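Local atomic coordinates of PelD (Pseudomonas aeruginosa, PDB entry 4ETX), a protein that binds the second messenger cyclic di-GMP as an effector in pellicle formation, here as the part comprising its GAF and GGDEF domains. Residues L30-L35 and P62-G67; A25-L30 and A47-V52; L190-L195 and V229-L234. All coordinates share one frame; numbering follows the deposited sequence.

Contact 1 (L30-L35 and P62-G67)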
loop_
_atom_site.group_PDB
_atom_site.type_symbol
_atom_site.label_atom_id
_atom_site.label_comp_id
_atom_site.label_asym_id
_atom_site.label_seq_id
_atom_site.Cartn_x
_atom_site.Cartn_y
_atom_site.Cartn_z
ATOM N N LEU A 30 -7.381 10.319 -13.060
ATOM C CA LEU A 30 -6.399 9.256 -13.299
ATOM C C LEU A 30 -7.008 7.885 -13.604
ATOM O O LEU A 30 -6.295 6.886 -13.576
ATOM C CB LEU A 30 -5.397 9.169 -12.129
ATOM C CG LEU A 30 -4.580 10.470 -11.927
ATOM C CD1 LEU A 30 -3.574 10.324 -10.822
ATOM C CD2 LEU A 30 -3.886 10.914 -13.217
ATOM N N ALA A 31 -8.310 7.852 -13.901
ATOM C CA ALA A 31 -9.055 6.585 -14.086
ATOM C C ALA A 31 -8.389 5.646 -15.094
ATOM O O ALA A 31 -8.204 4.457 -14.821
ATOM C CB ALA A 31 -10.505 6.866 -14.500
ATOM N N GLU A 32 -8.040 6.184 -16.265
ATOM C CA GLU A 32 -7.375 5.378 -17.297
ATOM C C GLU A 32 -6.044 4.820 -16.792
ATOM O O GLU A 32 -5.713 3.660 -17.048
ATOM C CB GLU A 32 -7.183 6.174 -18.590
ATOM C CG GLU A 32 -8.378 6.106 -19.539
ATOM C CD GLU A 32 -8.209 6.989 -20.758
ATOM O OE1 GLU A 32 -7.081 7.486 -20.998
ATOM O OE2 GLU A 32 -9.205 7.193 -21.479
ATOM N N THR A 33 -5.294 5.635 -16.055
ATOM C CA THR A 33 -4.038 5.169 -15.442
ATOM C C THR A 33 -4.260 4.023 -14.448
ATOM O O THR A 33 -3.507 3.028 -14.452
ATOM C CB THR A 33 -3.251 6.362 -14.836
ATOM O OG1 THR A 33 -2.865 7.234 -15.912
ATOM C CG2 THR A 33 -1.999 5.917 -14.073
ATOM N N VAL A 34 -5.302 4.152 -13.626
ATOM C CA VAL A 34 -5.653 3.139 -12.635
ATOM C C VAL A 34 -6.087 1.829 -13.300
ATOM O O VAL A 34 -5.650 0.741 -12.913
ATOM C CB VAL A 34 -6.774 3.651 -11.701
ATOM C CG1 VAL A 34 -7.333 2.500 -10.830
ATOM C CG2 VAL A 34 -6.246 4.794 -10.835
ATOM N N LEU A 35 -6.934 1.945 -14.314
ATOM C CA LEU A 35 -7.340 0.788 -15.095
ATOM C C LEU A 35 -6.152 0.118 -15.812
ATOM O O LEU A 35 -5.987 -1.100 -15.743
ATOM C CB LEU A 35 -8.466 1.168 -16.060
ATOM C CG LEU A 35 -9.054 -0.003 -16.857
ATOM C CD1 LEU A 35 -9.477 -1.157 -15.936
ATOM C CD2 LEU A 35 -10.257 0.483 -17.631
ATOM N N PRO A 62 -18.909 4.072 -17.038
ATOM C CA PRO A 62 -17.528 3.808 -16.644
ATOM C C PRO A 62 -16.617 5.028 -16.688
ATOM O O PRO A 62 -16.662 5.818 -17.639
ATOM C CB PRO A 62 -17.057 2.749 -17.659
ATOM C CG PRO A 62 -17.984 2.865 -18.823
ATOM C CD PRO A 62 -19.303 3.308 -18.240
ATOM N N LEU A 63 -15.794 5.162 -15.646
ATOM C CA LEU A 63 -14.705 6.115 -15.622
ATOM C C LEU A 63 -13.685 5.783 -16.698
ATOM O O LEU A 63 -13.096 6.675 -17.310
ATOM C CB LEU A 63 -14.022 6.101 -14.253
ATOM C CG LEU A 63 -14.893 6.327 -13.021
ATOM C CD1 LEU A 63 -14.134 5.944 -11.763
ATOM C CD2 LEU A 63 -15.365 7.776 -12.962
ATOM N N ALA A 64 -13.459 4.491 -16.908
ATOM C CA ALA A 64 -12.565 4.021 -17.970
ATOM C C ALA A 64 -12.933 2.597 -18.392
ATOM O O ALA A 64 -13.582 1.871 -17.642
ATOM C CB ALA A 64 -11.101 4.093 -17.513
ATOM N N THR A 65 -12.525 2.212 -19.603
ATOM C CA THR A 65 -12.716 0.847 -20.090
ATOM C C THR A 65 -11.451 0.336 -20.764
ATOM O O THR A 65 -10.581 1.119 -21.156
ATOM C CB THR A 65 -13.908 0.729 -21.102
ATOM O OG1 THR A 65 -13.690 1.605 -22.211
ATOM C CG2 THR A 65 -15.237 1.051 -20.438
ATOM N N LEU A 66 -11.354 -0.988 -20.874
ATOM C CA LEU A 66 -10.270 -1.661 -21.574
ATOM C C LEU A 66 -10.899 -2.689 -22.500
ATOM O O LEU A 66 -11.790 -3.443 -22.087
ATOM C CB LEU A 66 -9.330 -2.382 -20.590
ATOM C CG LEU A 66 -8.249 -3.267 -21.225
ATOM C CD1 LEU A 66 -7.077 -2.419 -21.723
ATOM C CD2 LEU A 66 -7.774 -4.351 -20.263
ATOM N N GLY A 67 -10.427 -2.705 -23.748
ATOM C CA GLY A 67 -10.929 -3.630 -24.742
ATOM C C GLY A 67 -12.363 -3.316 -25.087
ATOM O O GLY A 67 -12.788 -2.162 -25.026
#

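Contact 2 (A25-L30 and A47-V52)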
loop_
_atom_site.group_PDB
_atom_site.type_symbol
_atom_site.label_atom_id
_atom_site.label_comp_id
_atom_site.label_asym_id
_atom_site.label_seq_id
_atom_site.Cartn_x
_atom_site.Cartn_y
_atom_site.Cartn_z
ATOM N N ALA A 25 -10.918 15.931 -9.625
ATOM C CA ALA A 25 -11.175 14.737 -8.836
ATOM C C ALA A 25 -10.220 13.624 -9.282
ATOM O O ALA A 25 -10.228 13.237 -10.453
ATOM C CB ALA A 25 -12.626 14.301 -8.984
ATOM N N PRO A 26 -9.390 13.117 -8.352
ATOM C CA PRO A 26 -8.322 12.186 -8.704
ATOM C C PRO A 26 -8.837 10.922 -9.384
ATOM O O PRO A 26 -8.238 10.462 -10.356
ATOM C CB PRO A 26 -7.690 11.856 -7.352
ATOM C CG PRO A 26 -8.024 13.027 -6.500
ATOM C CD PRO A 26 -9.387 13.417 -6.907
ATOM N N LEU A 27 -9.952 10.387 -8.886
ATOM C CA LEU A 27 -10.535 9.192 -9.467
ATOM C C LEU A 27 -10.986 9.442 -10.907
ATOM O O LEU A 27 -10.797 8.580 -11.752
ATOM C CB LEU A 27 -11.679 8.648 -8.596
ATOM C CG LEU A 27 -12.237 7.262 -8.950
ATOM C CD1 LEU A 27 -11.143 6.223 -9.097
ATOM C CD2 LEU A 27 -13.284 6.824 -7.932
ATOM N N ASP A 28 -11.540 10.625 -11.184
ATOM C CA ASP A 28 -11.899 11.013 -12.551
ATOM C C ASP A 28 -10.659 11.243 -13.410
ATOM O O ASP A 28 -10.557 10.707 -14.520
ATOM C CB ASP A 28 -12.786 12.275 -12.572
ATOM C CG ASP A 28 -14.007 12.160 -11.664
ATOM O OD1 ASP A 28 -14.046 11.262 -10.790
ATOM O OD2 ASP A 28 -14.929 12.992 -11.804
ATOM N N ALA A 29 -9.719 12.025 -12.879
ATOM C CA ALA A 29 -8.512 12.423 -13.612
ATOM C C ALA A 29 -7.594 11.246 -13.987
ATOM O O ALA A 29 -7.080 11.186 -15.101
ATOM C CB ALA A 29 -7.730 13.479 -12.824
ATOM N N LEU A 30 -7.381 10.319 -13.060
ATOM C CA LEU A 30 -6.399 9.256 -13.299
ATOM C C LEU A 30 -7.008 7.885 -13.604
ATOM O O LEU A 30 -6.295 6.886 -13.576
ATOM C CB LEU A 30 -5.397 9.169 -12.129
ATOM C CG LEU A 30 -4.580 10.470 -11.927
ATOM C CD1 LEU A 30 -3.574 10.324 -10.822
ATOM C CD2 LEU A 30 -3.886 10.914 -13.217
ATOM N N ALA A 47 -12.162 -4.995 -19.522
ATOM C CA ALA A 47 -12.526 -4.588 -18.159
ATOM C C ALA A 47 -13.074 -3.170 -18.067
ATOM O O ALA A 47 -12.940 -2.390 -19.017
ATOM C CB ALA A 47 -11.316 -4.747 -17.216
ATOM N N GLY A 48 -13.676 -2.858 -16.911
ATOM C CA GLY A 48 -14.146 -1.502 -16.584
ATOM C C GLY A 48 -13.884 -1.019 -15.152
ATOM O O GLY A 48 -13.888 -1.806 -14.205
ATOM N N LEU A 49 -13.651 0.284 -15.004
ATOM C CA LEU A 49 -13.546 0.918 -13.675
ATOM C C LEU A 49 -14.742 1.827 -13.382
ATOM O O LEU A 49 -15.091 2.683 -14.193
ATOM C CB LEU A 49 -12.216 1.683 -13.536
ATOM C CG LEU A 49 -11.798 2.224 -12.156
ATOM C CD1 LEU A 49 -11.307 1.113 -11.216
ATOM C CD2 LEU A 49 -10.725 3.294 -12.301
ATOM N N TYR A 50 -15.383 1.623 -12.232
ATOM C CA TYR A 50 -16.598 2.369 -11.901
ATOM C C TYR A 50 -16.476 3.080 -10.560
ATOM O O TYR A 50 -15.901 2.534 -9.623
ATOM C CB TYR A 50 -17.839 1.465 -11.920
ATOM C CG TYR A 50 -17.964 0.684 -13.211
ATOM C CD1 TYR A 50 -18.814 1.105 -14.240
ATOM C CD2 TYR A 50 -17.186 -0.453 -13.421
ATOM C CE1 TYR A 50 -18.881 0.387 -15.453
ATOM C CE2 TYR A 50 -17.253 -1.162 -14.595
ATOM C CZ TYR A 50 -18.101 -0.759 -15.600
ATOM O OH TYR A 50 -18.107 -1.501 -16.749
ATOM N N ARG A 51 -16.995 4.306 -10.490
ATOM C CA ARG A 51 -17.067 5.028 -9.222
ATOM C C ARG A 51 -18.068 4.306 -8.325
ATOM O O ARG A 51 -19.062 3.774 -8.810
ATOM C CB ARG A 51 -17.508 6.490 -9.417
ATOM C CG ARG A 51 -17.734 7.211 -8.084
ATOM C CD ARG A 51 -18.006 8.698 -8.231
ATOM N NE ARG A 51 -16.839 9.447 -8.687
ATOM C CZ ARG A 51 -15.865 9.892 -7.899
ATOM N NH1 ARG A 51 -15.887 9.661 -6.586
ATOM N NH2 ARG A 51 -14.865 10.582 -8.426
ATOM N N VAL A 52 -17.793 4.276 -7.032
ATOM C CA VAL A 52 -18.720 3.716 -6.080
ATOM C C VAL A 52 -19.199 4.837 -5.154
ATOM O O VAL A 52 -18.395 5.546 -4.533
ATOM C CB VAL A 52 -18.108 2.540 -5.279
ATOM C CG1 VAL A 52 -19.062 2.064 -4.193
ATOM C CG2 VAL A 52 -17.743 1.373 -6.219
HETATM O O HOH W 1 -17.069 10.124 -11.124
#

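Contact 3 (L190-L195 and V229-L234)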
loop_
_atom_site.group_PDB
_atom_site.type_symbol
_atom_site.label_atom_id
_atom_site.label_comp_id
_atom_site.label_asym_id
_atom_site.label_seq_id
_atom_site.Cartn_x
_atom_site.Cartn_y
_atom_site.Cartn_z
ATOM N N LEU A 190 10.072 -2.624 9.602
ATOM C CA LEU A 190 10.173 -1.438 10.442
ATOM C C LEU A 190 11.554 -1.404 11.070
ATOM O O LEU A 190 11.971 -2.387 11.712
ATOM C CB LEU A 190 9.151 -1.494 11.583
ATOM C CG LEU A 190 7.821 -0.748 11.509
ATOM C CD1 LEU A 190 6.934 -1.189 12.657
ATOM C CD2 LEU A 190 8.009 0.786 11.537
ATOM N N TYR A 191 12.247 -0.290 10.898
ATOM C CA TYR A 191 13.493 -0.024 11.606
ATOM C C TYR A 191 13.236 1.097 12.596
ATOM O O TYR A 191 12.669 2.141 12.219
ATOM C CB TYR A 191 14.591 0.454 10.622
ATOM C CG TYR A 191 15.341 -0.623 9.858
ATOM C CD1 TYR A 191 16.325 -1.404 10.487
ATOM C CD2 TYR A 191 15.084 -0.859 8.490
ATOM C CE1 TYR A 191 17.038 -2.391 9.778
ATOM C CE2 TYR A 191 15.769 -1.842 7.789
ATOM C CZ TYR A 191 16.739 -2.615 8.438
ATOM O OH TYR A 191 17.421 -3.597 7.753
ATOM N N ALA A 192 13.701 0.914 13.829
ATOM C CA ALA A 192 13.774 1.998 14.803
ATOM C C ALA A 192 15.227 2.375 15.125
ATOM O O ALA A 192 16.005 1.522 15.599
ATOM C CB ALA A 192 13.061 1.591 16.083
ATOM N N PHE A 193 15.573 3.648 14.934
ATOM C CA PHE A 193 16.914 4.135 15.267
ATOM C C PHE A 193 16.855 5.000 16.526
ATOM O O PHE A 193 16.320 6.097 16.490
ATOM C CB PHE A 193 17.501 4.928 14.099
ATOM C CG PHE A 193 17.578 4.154 12.806
ATOM C CD1 PHE A 193 18.663 3.311 12.550
ATOM C CD2 PHE A 193 16.561 4.261 11.839
ATOM C CE1 PHE A 193 18.748 2.584 11.351
ATOM C CE2 PHE A 193 16.646 3.525 10.630
ATOM C CZ PHE A 193 17.725 2.697 10.396
ATOM N N GLU A 194 17.391 4.498 17.628
ATOM C CA GLU A 194 17.421 5.235 18.886
ATOM C C GLU A 194 18.786 5.918 19.009
ATOM O O GLU A 194 19.830 5.262 18.884
ATOM C CB GLU A 194 17.173 4.299 20.088
ATOM C CG GLU A 194 17.040 5.041 21.457
ATOM C CD GLU A 194 17.036 4.092 22.667
ATOM O OE1 GLU A 194 17.283 2.884 22.480
ATOM O OE2 GLU A 194 16.808 4.552 23.813
ATOM N N LEU A 195 18.760 7.227 19.252
ATOM C CA LEU A 195 19.970 8.038 19.256
ATOM C C LEU A 195 20.376 8.280 20.725
ATOM O O LEU A 195 19.771 9.080 21.415
ATOM C CB LEU A 195 19.765 9.343 18.456
ATOM C CG LEU A 195 19.046 9.196 17.088
ATOM C CD1 LEU A 195 18.843 10.519 16.312
ATOM C CD2 LEU A 195 19.735 8.140 16.216
ATOM N N VAL A 229 13.986 8.891 18.819
ATOM C CA VAL A 229 13.862 7.676 17.993
ATOM C C VAL A 229 13.281 8.060 16.644
ATOM O O VAL A 229 12.286 8.772 16.568
ATOM C CB VAL A 229 12.929 6.591 18.629
ATOM C CG1 VAL A 229 12.860 5.344 17.719
ATOM C CG2 VAL A 229 13.381 6.203 20.026
ATOM N N LEU A 230 13.921 7.597 15.581
ATOM C CA LEU A 230 13.383 7.743 14.255
ATOM C C LEU A 230 12.920 6.374 13.773
ATOM O O LEU A 230 13.740 5.470 13.582
ATOM C CB LEU A 230 14.438 8.312 13.308
ATOM C CG LEU A 230 13.796 8.764 11.991
ATOM C CD1 LEU A 230 13.390 10.248 12.077
ATOM C CD2 LEU A 230 14.686 8.454 10.807
ATOM N N LEU A 231 11.608 6.235 13.600
ATOM C CA LEU A 231 10.982 5.003 13.103
ATOM C C LEU A 231 10.836 5.107 11.588
ATOM O O LEU A 231 10.387 6.139 11.073
ATOM C CB LEU A 231 9.598 4.877 13.732
ATOM C CG LEU A 231 8.928 3.564 14.103
ATOM C CD1 LEU A 231 9.802 2.770 15.073
ATOM C CD2 LEU A 231 7.594 3.924 14.776
ATOM N N VAL A 232 11.252 4.060 10.880
ATOM C CA VAL A 232 11.189 4.035 9.446
ATOM C C VAL A 232 10.435 2.764 9.030
ATOM O O VAL A 232 10.836 1.634 9.402
ATOM C CB VAL A 232 12.595 4.036 8.789
ATOM C CG1 VAL A 232 12.453 4.186 7.262
ATOM C CG2 VAL A 232 13.484 5.188 9.335
ATOM N N LEU A 233 9.353 2.947 8.278
ATOM C CA LEU A 233 8.666 1.806 7.654
ATOM C C LEU A 233 9.022 1.670 6.167
ATOM O O LEU A 233 8.975 2.649 5.420
ATOM C CB LEU A 233 7.143 1.902 7.859
ATOM C CG LEU A 233 6.267 0.893 7.106
ATOM C CD1 LEU A 233 6.327 -0.497 7.792
ATOM C CD2 LEU A 233 4.792 1.398 6.989
ATOM N N LEU A 234 9.362 0.447 5.761
ATOM C CA LEU A 234 9.643 0.099 4.369
ATOM C C LEU A 234 8.483 -0.772 3.867
ATOM O O LEU A 234 8.488 -1.994 4.039
ATOM C CB LEU A 234 10.987 -0.632 4.256
ATOM C CG LEU A 234 12.182 -0.019 5.038
ATOM C CD1 LEU A 234 13.444 -0.876 4.866
ATOM C CD2 LEU A 234 12.444 1.376 4.592
#

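Contact 1 (L30-L35 and P62-G67)
Leu35 N donates to Ala31 O at 2.9 Å, a helical bond that sets the side chains of these two residues one turn apart, both turned toward strand 64-66. This is a helix-on-sheet contact of the GAF domain: helix 31-41 lies against an edge strand of the antiparallel sheet, the two short segments running at 36° with axes 7.8 Å apart. What meets across it is almost wholly apolar. Alanine suits both partners, because its single methyl lets backbones approach closely. Ala31 CB comes 3.6 Å from Leu63 CB, and Ala64 CB rests against the first helical turn, 3.9 Å from Glu32 N. Glu32 lies at the margin with an extended chain: its CG passes Ala64 CB while its carboxylate continues to the exposed side. Strand 64-66 is itself held to its neighbour by backbone bonds of Ala64 with Leu49 and of Leu66 with Ala47, while on another side of the helix Thr33 touches Leu13 of helix 2-18. The longer reach belongs to Leu35, whose CG stands opposite the backbone N (chi1 -175°), sending the branched end out over the strand. There CD2 meets main chain as well as side chain: it is 3.7 Å from Ala64 CB, 3.5 Å from Thr65 N and 3.4 Å from Thr65 C.

Contact 2 (A25-L30 and A47-V52)
Arg51 NH2 donates to Asp28 OD1 at 2.6 Å with an N-H...O angle of 151°, a short salt bridge between strand 46-51 and the single turn of helix 26-29. OD1 accepts the N-H on its syn side and lies almost in the guanidinium plane, yet the two flat groups are turned 67° from each other, so a second, side-by-side bond to OD2 does not form. A water between Arg51 NE and Asp28 OD1 may add a link, though its approach to NE is improbably short. Asp28 sits near the helix start, just past the N-cap Ala25, where the helix end would probably also favour a negative charge. Arginine has the length this span needs: its chain is extended from the backbone and bends at chi3 (-69°), swinging the guanidinium across to the helix. In this GAF domain the short helix thereby covers the end of an inner strand of the antiparallel sheet, next to the edge strand 64-66. Leu27 packs over one face of the guanidinium, its CD2 3.9 Å from the plane and over its centre, while its CB is 3.7 Å from Arg51 NH2. The other methyl, CD1, approaches Leu49 CD2 at 4.4 Å. Ala122 of strand 120-126 and Leu153 of helix 136-153 also touch Leu27, surroundings that suit a branched apolar residue.

Contact 3 (L190-L195 and V229-L234)
Phe193 turns the edge of its ring to Val232, CE2 lying 3.8 Å from CG2 and the methyl close to the ring plane. Its chi1 of -57° sets CG opposite the carbonyl carbon, which lays the ring back along its own strand, with the CD2-CE2 edge facing Val232. Tyr191, two residues earlier on the same face, has a similar first torsion and also presents an edge, with CE2 3.9 Å from Leu234 CD1; the phenol end runs on to bond with Ser242 O. The beta-branched Val232 lies beside the Phe193 edge, its width suiting an extended strand, and its CB is 4.5 Å from Tyr191 CB.

The other face is aliphatic. Leu190, with a chi1 of -99° well off a staggered value, lowers CD2 between Leu231 CG and Leu233 CB, 3.9 Å from each. Leu231 is likewise twisted (chi1 -146°), bringing CD1 to 3.6 Å from Ala192 CB; the small Ala192 lets the leucine methyl come this near the backbone. Glu194 passes Val229 CG2 with its methylene CG, and its extended chain carries the carboxylate to salt bridges with Arg271 and Arg227, which would offset the cost of burying a charge.

Between the two side-chain layers the strands pair antiparallel. Tyr191 and Val232 exchange backbone bonds, Val232 N reaching Tyr191 O at 2.7 Å, and Phe193 and Leu230 form the next hydrogen-bonded pair, with Phe193 N 2.9 Å from Leu230 O.

These are the two central strands of the GGDEF domain sheet, with strand 217-222 beside 228-234 and strand 268-275 beside 188-195. Leu234, at the end of its strand, lies next to Asp216 and Thr237, which bind cyclic di-GMP in the ligand-bound protein; none is bound here. Helix 239-256 packs on the face bearing Tyr191, Phe193 and Val232, and helix 201-210 on Leu230.

Contacts 1 and 2 belong to one GAF domain and touch: they share Leu30, at the junction of two consecutive helices that lie on neighbouring strands of one sheet, and Leu63 of contact 1 packs on Leu27 of contact 2. Both are only partly buried. Contact 1 relies on small apolar groups against backbone, whereas contact 2 adds an ion pair through the exposed Asp28. Contact 3 lies in the GGDEF domain, its centre about 38 Å and 36 Å from those of contacts 1 and 2. Wholly buried, it joins strand to strand by regular main-chain bonds, and it alone adjoins residues of the cyclic di-GMP site; the other two join helix to sheet.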